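Local coordinates for protein serpin B3 (Homo sapiens, PDB 4ZK3) that belongs to the serpin family of protease inhibitors, probably traps its target proteases by a large conformational change, and gives rise to the psoriasis-associated Pso p27 aggregates, at residues K106-K111 / N148-S153; E132-A137 / E141-K146. All blocks are in the same frame, centred on the assembly; numbering follows the deposited sequence.

Interaction 1: K106-K111 / N148-S153; sequences KLFGEK and NSWVES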
loop_
_atom_site.group_PDB
_atom_site.type_symbol
_atom_site.label_atom_id
_atom_site.label_comp_id
_atom_site.label_asym_id
_atom_site.label_seq_id
_atom_site.Cartn_x
_atom_site.Cartn_y
_atom_site.Cartn_z
ATOM N N LYS A 106 12.318 9.738 0.054
ATOM C CA LYS A 106 13.495 10.348 0.620
ATOM C C LYS A 106 14.658 9.379 0.819
ATOM O O LYS A 106 14.472 8.253 1.190
ATOM C CB LYS A 106 13.158 11.022 1.979
ATOM C CG LYS A 106 14.273 11.958 2.493
ATOM C CD LYS A 106 13.799 12.778 3.674
ATOM C CE LYS A 106 14.868 13.707 4.208
ATOM N NZ LYS A 106 14.353 14.706 5.215
ATOM N N LEU A 107 15.872 9.874 0.575
ATOM C CA LEU A 107 17.104 9.193 0.856
ATOM C C LEU A 107 17.785 9.774 2.101
ATOM O O LEU A 107 18.125 10.940 2.161
ATOM C CB LEU A 107 18.028 9.233 -0.366
ATOM C CG LEU A 107 19.466 8.765 -0.128
ATOM C CD1 LEU A 107 19.551 7.347 0.370
ATOM C CD2 LEU A 107 20.340 8.891 -1.343
ATOM N N PHE A 108 18.023 8.928 3.079
ATOM C CA PHE A 108 18.801 9.286 4.244
ATOM C C PHE A 108 20.135 8.519 4.075
ATOM O O PHE A 108 20.176 7.291 4.084
ATOM C CB PHE A 108 18.139 8.871 5.551
ATOM C CG PHE A 108 16.865 9.617 5.889
ATOM C CD1 PHE A 108 15.609 9.136 5.440
ATOM C CD2 PHE A 108 16.881 10.747 6.663
ATOM C CE1 PHE A 108 14.421 9.808 5.737
ATOM C CE2 PHE A 108 15.684 11.404 6.989
ATOM C CZ PHE A 108 14.472 10.925 6.530
ATOM N N GLY A 109 21.228 9.249 3.890
ATOM C CA GLY A 109 22.511 8.592 3.776
ATOM C C GLY A 109 23.480 8.978 4.846
ATOM O O GLY A 109 23.416 10.072 5.376
ATOM N N GLU A 110 24.422 8.083 5.111
ATOM C CA GLU A 110 25.517 8.405 5.996
ATOM C C GLU A 110 26.227 9.682 5.538
ATOM O O GLU A 110 26.516 9.886 4.349
ATOM C CB GLU A 110 26.438 7.211 6.157
ATOM C CG GLU A 110 27.817 7.578 6.700
ATOM C CD GLU A 110 27.819 8.189 8.084
ATOM O OE1 GLU A 110 26.924 7.885 8.907
ATOM O OE2 GLU A 110 28.725 8.985 8.336
ATOM N N LYS A 111 26.440 10.561 6.515
ATOM C CA LYS A 111 26.950 11.908 6.342
ATOM C C LYS A 111 28.295 11.947 5.585
ATOM O O LYS A 111 28.543 12.793 4.705
ATOM C CB LYS A 111 27.152 12.487 7.755
ATOM C CG LYS A 111 26.947 13.979 7.911
ATOM C CD LYS A 111 27.058 14.376 9.392
ATOM C CE LYS A 111 28.169 13.589 10.093
ATOM N NZ LYS A 111 28.806 14.304 11.237
ATOM N N ASN A 148 12.116 7.946 11.526
ATOM C CA ASN A 148 10.790 7.647 12.063
ATOM C C ASN A 148 9.969 8.946 12.253
ATOM O O ASN A 148 8.781 8.965 11.932
ATOM C CB ASN A 148 10.876 6.764 13.325
ATOM C CG ASN A 148 11.261 5.320 13.045
ATOM O OD1 ASN A 148 11.220 4.819 11.933
ATOM N ND2 ASN A 148 11.665 4.639 14.076
ATOM N N SER A 149 10.581 10.075 12.670
ATOM C CA SER A 149 9.824 11.328 12.810
ATOM C C SER A 149 9.505 11.963 11.516
ATOM O O SER A 149 8.426 12.555 11.362
ATOM C CB SER A 149 10.536 12.394 13.722
ATOM O OG SER A 149 10.693 11.827 15.003
ATOM N N TRP A 150 10.437 11.959 10.576
ATOM C CA TRP A 150 10.086 12.409 9.252
ATOM C C TRP A 150 8.844 11.670 8.707
ATOM O O TRP A 150 7.901 12.283 8.138
ATOM C CB TRP A 150 11.247 12.219 8.284
ATOM C CG TRP A 150 10.931 12.723 6.969
ATOM C CD1 TRP A 150 10.946 14.006 6.573
ATOM C CD2 TRP A 150 10.523 11.946 5.818
ATOM N NE1 TRP A 150 10.564 14.093 5.240
ATOM C CE2 TRP A 150 10.309 12.842 4.763
ATOM C CE3 TRP A 150 10.314 10.575 5.595
ATOM C CZ2 TRP A 150 9.938 12.424 3.496
ATOM C CZ3 TRP A 150 9.903 10.164 4.347
ATOM C CH2 TRP A 150 9.743 11.075 3.308
ATOM N N VAL A 151 8.838 10.355 8.889
ATOM C CA VAL A 151 7.698 9.543 8.466
ATOM C C VAL A 151 6.393 9.967 9.165
ATOM O O VAL A 151 5.396 10.132 8.498
ATOM C CB VAL A 151 7.992 8.051 8.653
ATOM C CG1 VAL A 151 6.722 7.238 8.444
ATOM C CG2 VAL A 151 9.091 7.589 7.657
ATOM N N GLU A 152 6.399 10.118 10.494
ATOM C CA GLU A 152 5.252 10.720 11.203
ATOM C C GLU A 152 4.808 11.996 10.550
ATOM O O GLU A 152 3.598 12.208 10.315
ATOM C CB GLU A 152 5.544 10.983 12.686
ATOM C CG GLU A 152 5.857 9.729 13.477
ATOM C CD GLU A 152 5.659 9.959 15.005
ATOM O OE1 GLU A 152 5.008 10.968 15.373
ATOM O OE2 GLU A 152 6.128 9.136 15.810
ATOM N N SER A 153 5.775 12.824 10.190
ATOM C CA SER A 153 5.514 14.127 9.639
ATOM C C SER A 153 4.888 14.064 8.269
ATOM O O SER A 153 4.235 15.013 7.879
ATOM C CB SER A 153 6.811 15.018 9.629
ATOM O OG SER A 153 7.515 14.977 8.378
#

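Interaction 2: E132-A137 / E141-K146; sequences ESVDFA and EESRKK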
loop_
_atom_site.group_PDB
_atom_site.type_symbol
_atom_site.label_atom_id
_atom_site.label_comp_id
_atom_site.label_asym_id
_atom_site.label_seq_id
_atom_site.Cartn_x
_atom_site.Cartn_y
_atom_site.Cartn_z
ATOM N N GLU A 132 18.722 13.596 2.668
ATOM C CA GLU A 132 19.211 14.164 3.911
ATOM C C GLU A 132 20.348 13.298 4.400
ATOM O O GLU A 132 20.261 12.064 4.342
ATOM C CB GLU A 132 18.096 14.263 4.965
ATOM C CG GLU A 132 18.645 14.764 6.283
ATOM C CD GLU A 132 17.626 15.434 7.175
ATOM O OE1 GLU A 132 16.410 15.244 6.906
ATOM O OE2 GLU A 132 18.055 16.131 8.151
ATOM N N SER A 133 21.424 13.952 4.846
ATOM C CA SER A 133 22.569 13.277 5.472
ATOM C C SER A 133 22.476 13.201 6.974
ATOM O O SER A 133 22.218 14.209 7.637
ATOM C CB SER A 133 23.876 13.996 5.068
ATOM O OG SER A 133 24.105 13.949 3.673
ATOM N N VAL A 134 22.653 12.011 7.522
ATOM C CA VAL A 134 22.559 11.752 8.966
ATOM C C VAL A 134 23.769 10.973 9.435
ATOM O O VAL A 134 24.554 10.432 8.620
ATOM C CB VAL A 134 21.230 11.028 9.313
ATOM C CG1 VAL A 134 20.083 11.857 8.740
ATOM C CG2 VAL A 134 21.185 9.614 8.729
ATOM N N ASP A 135 23.973 10.983 10.753
ATOM C CA ASP A 135 25.141 10.390 11.387
ATOM C C ASP A 135 24.865 8.988 11.850
ATOM O O ASP A 135 24.634 8.743 13.043
ATOM C CB ASP A 135 25.581 11.273 12.579
ATOM C CG ASP A 135 27.029 10.973 13.080
ATOM O OD1 ASP A 135 27.626 9.893 12.837
ATOM O OD2 ASP A 135 27.558 11.869 13.764
ATOM N N PHE A 136 24.877 8.042 10.917
ATOM C CA PHE A 136 24.600 6.651 11.231
ATOM C C PHE A 136 25.848 6.128 11.974
ATOM O O PHE A 136 25.726 5.276 12.833
ATOM C CB PHE A 136 24.367 5.729 9.986
ATOM C CG PHE A 136 23.015 5.906 9.250
ATOM C CD1 PHE A 136 21.805 5.748 9.905
ATOM C CD2 PHE A 136 22.989 6.162 7.874
ATOM C CE1 PHE A 136 20.589 5.883 9.234
ATOM C CE2 PHE A 136 21.793 6.314 7.207
ATOM C CZ PHE A 136 20.589 6.176 7.893
ATOM N N ALA A 137 27.038 6.610 11.586
ATOM C CA ALA A 137 28.285 6.027 12.091
ATOM C C ALA A 137 28.354 6.176 13.583
ATOM O O ALA A 137 28.550 5.204 14.280
ATOM C CB ALA A 137 29.513 6.677 11.452
ATOM N N GLU A 141 21.160 5.127 16.551
ATOM C CA GLU A 141 19.871 5.106 17.225
ATOM C C GLU A 141 19.119 6.426 17.045
ATOM O O GLU A 141 17.922 6.477 16.768
ATOM C CB GLU A 141 20.059 4.760 18.700
ATOM C CG GLU A 141 18.810 4.852 19.516
ATOM C CD GLU A 141 17.723 3.915 19.048
ATOM O OE1 GLU A 141 17.969 2.845 18.393
ATOM O OE2 GLU A 141 16.585 4.295 19.362
ATOM N N GLU A 142 19.847 7.508 17.145
ATOM C CA GLU A 142 19.257 8.817 17.077
ATOM C C GLU A 142 18.907 9.084 15.579
ATOM O O GLU A 142 17.963 9.794 15.254
ATOM C CB GLU A 142 20.231 9.826 17.710
ATOM C CG GLU A 142 21.667 9.263 18.075
ATOM C CD GLU A 142 21.791 8.005 19.046
ATOM O OE1 GLU A 142 22.517 6.976 18.746
ATOM O OE2 GLU A 142 21.166 8.039 20.155
ATOM N N SER A 143 19.674 8.494 14.676
ATOM C CA SER A 143 19.392 8.566 13.257
ATOM C C SER A 143 18.062 7.835 12.952
ATOM O O SER A 143 17.204 8.401 12.293
ATOM C CB SER A 143 20.570 7.952 12.471
ATOM O OG SER A 143 21.681 8.832 12.492
ATOM N N ARG A 144 17.918 6.617 13.462
ATOM C CA ARG A 144 16.641 5.834 13.405
ATOM C C ARG A 144 15.455 6.710 13.808
ATOM O O ARG A 144 14.455 6.849 13.061
ATOM C CB ARG A 144 16.730 4.554 14.236
ATOM C CG ARG A 144 15.518 3.623 14.161
ATOM C CD ARG A 144 15.702 2.410 15.058
ATOM N NE ARG A 144 15.488 2.761 16.464
ATOM C CZ ARG A 144 14.307 2.856 17.057
ATOM N NH1 ARG A 144 13.172 2.587 16.412
ATOM N NH2 ARG A 144 14.261 3.237 18.311
ATOM N N LYS A 145 15.577 7.390 14.943
ATOM C CA LYS A 145 14.469 8.193 15.438
ATOM C C LYS A 145 14.201 9.383 14.594
ATOM O O LYS A 145 13.069 9.779 14.417
ATOM C CB LYS A 145 14.673 8.616 16.904
ATOM C CG LYS A 145 14.724 7.413 17.826
ATOM C CD LYS A 145 14.840 7.845 19.264
ATOM C CE LYS A 145 15.072 6.648 20.153
ATOM N NZ LYS A 145 14.473 6.869 21.498
ATOM N N LYS A 146 15.225 9.994 14.057
ATOM C CA LYS A 146 14.988 11.077 13.093
ATOM C C LYS A 146 14.216 10.616 11.828
ATOM O O LYS A 146 13.368 11.339 11.339
ATOM C CB LYS A 146 16.311 11.664 12.649
ATOM C CG LYS A 146 16.222 12.910 11.798
ATOM C CD LYS A 146 17.577 13.635 11.715
ATOM C CE LYS A 146 18.549 13.186 12.834
ATOM N NZ LYS A 146 19.766 14.035 12.945
#

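Interaction 1: K106-K111 / N148-S153
Lys106 and Phe108 both approach the indole of Trp150 from the same side, the lysine along the ring and the phenylalanine with its rim. This is the serpin arrangement in which helix 140-153, helix F of the family, packs across the front of the central β-sheet A; strand 99-110 is one of the strands beneath it. The lysine chain is stretched out and rides along the indole. Its CB starts over the six-membered ring, 3.7 Å from Trp150 CH2, and CD then makes a CH-pi contact with the five-membered ring, 3.9 Å from that ring's centroid. NZ completes the run as a cation-pi contact, 4.1 Å from the same centroid and 29° off the ring normal. Phe108 meets the indole in an offset edge-to-face pair, planes at 75° and centroids 5.8 Å apart. Its leading atom is CZ, which reaches Trp150 CB at 3.9 Å, with CB close to the plane of the phenyl ring.

Further out, the ammonium of Lys106 forms a salt bridge with Glu132 of the adjoining strand 130-134, so NZ is held by a carboxylate while it lies over the indole. Phe108 is braced by Val134 of that strand, and Trp150 also touches Val177 on strand 174-185. The tryptophan can lean out to the strands because its CG is anti to the backbone N (chi1 -177°). On the helix itself, Ser153 OG donates a 2.7 Å hydrogen bond to Trp150 O, in the carbonyl plane and on a lone pair.

Interaction 2: E132-A137 / E141-K146
Ser143 OG comes within 3.0 Å of Asp135 O, yet the hydrogen bond of this hydroxyl goes to a different carbonyl, that of Ala139, four residues earlier, just ahead of the helix. With OG anti to its own carbonyl carbon and beside the backbone N (chi1 -74°), the hydroxyl lies where it can reach the Ala139 oxygen while still pressing against the Asp135 peptide. CB of the same serine rests against the Phe136 ring, 3.6 Å from CD1, approaching it obliquely. Phe136 folds back over its own segment, so that CG2 of Val134 sits 3.5 Å above the plane of the ring, over its centre. That methyl also faces Ser143 OG, and serine, valine and phenylalanine thus form one small buried cluster.

The segments belong to a compact strand-turn-helix connection of the serpin fold: strand 130-134, which lies beside strand 99-110, ends and the chain doubles back into helix 140-153, helix F of the family. The short pieces 132-134 and 141-146 run roughly antiparallel (152°), their axes 10.1 Å apart at closest approach. Within the turn, Asp135 OD1 accepts a hydrogen bond from the backbone N of Asn138.

At the exposed margin Lys146 extends across toward the strand, its CD 4.3 Å from Val134 CG1. Its NZ stays 5.5 Å from Glu132 OE2, too far for a salt bridge but near enough for a possible weak attraction, while Glu132 OE1 is salt-bridged to Lys106. On the helix side turned from the strand, Arg144 grips Glu141 side-on in a bidentate salt bridge of two hydrogen bonds: NE to OE1 at 3.1 Å and NH2 to the syn lone pair of OE2 at 2.8 Å. The remaining nitrogen, NH1, donates to the backbone carbonyl of Ile163.

The two contacts lie on the same flank of the molecule, their centres about 8 Å apart, and share helix 140-153. Its earlier turns serve interaction 2 and its last turns interaction 1. Along the chain the order is strand 99-110, strand 130-134, then the helix, so interaction 2 falls between the two segments of interaction 1. The two strands are parallel neighbours, joined by the backbone bond from Glu132 N to Leu107 O. Helix F is therefore anchored both to its own incoming strand and to the next one, on the sheet that, in serpins, opens to take up the reactive loop; here strand 340-351 already lies between 174-185 and 325-336, consistent with an inserted loop.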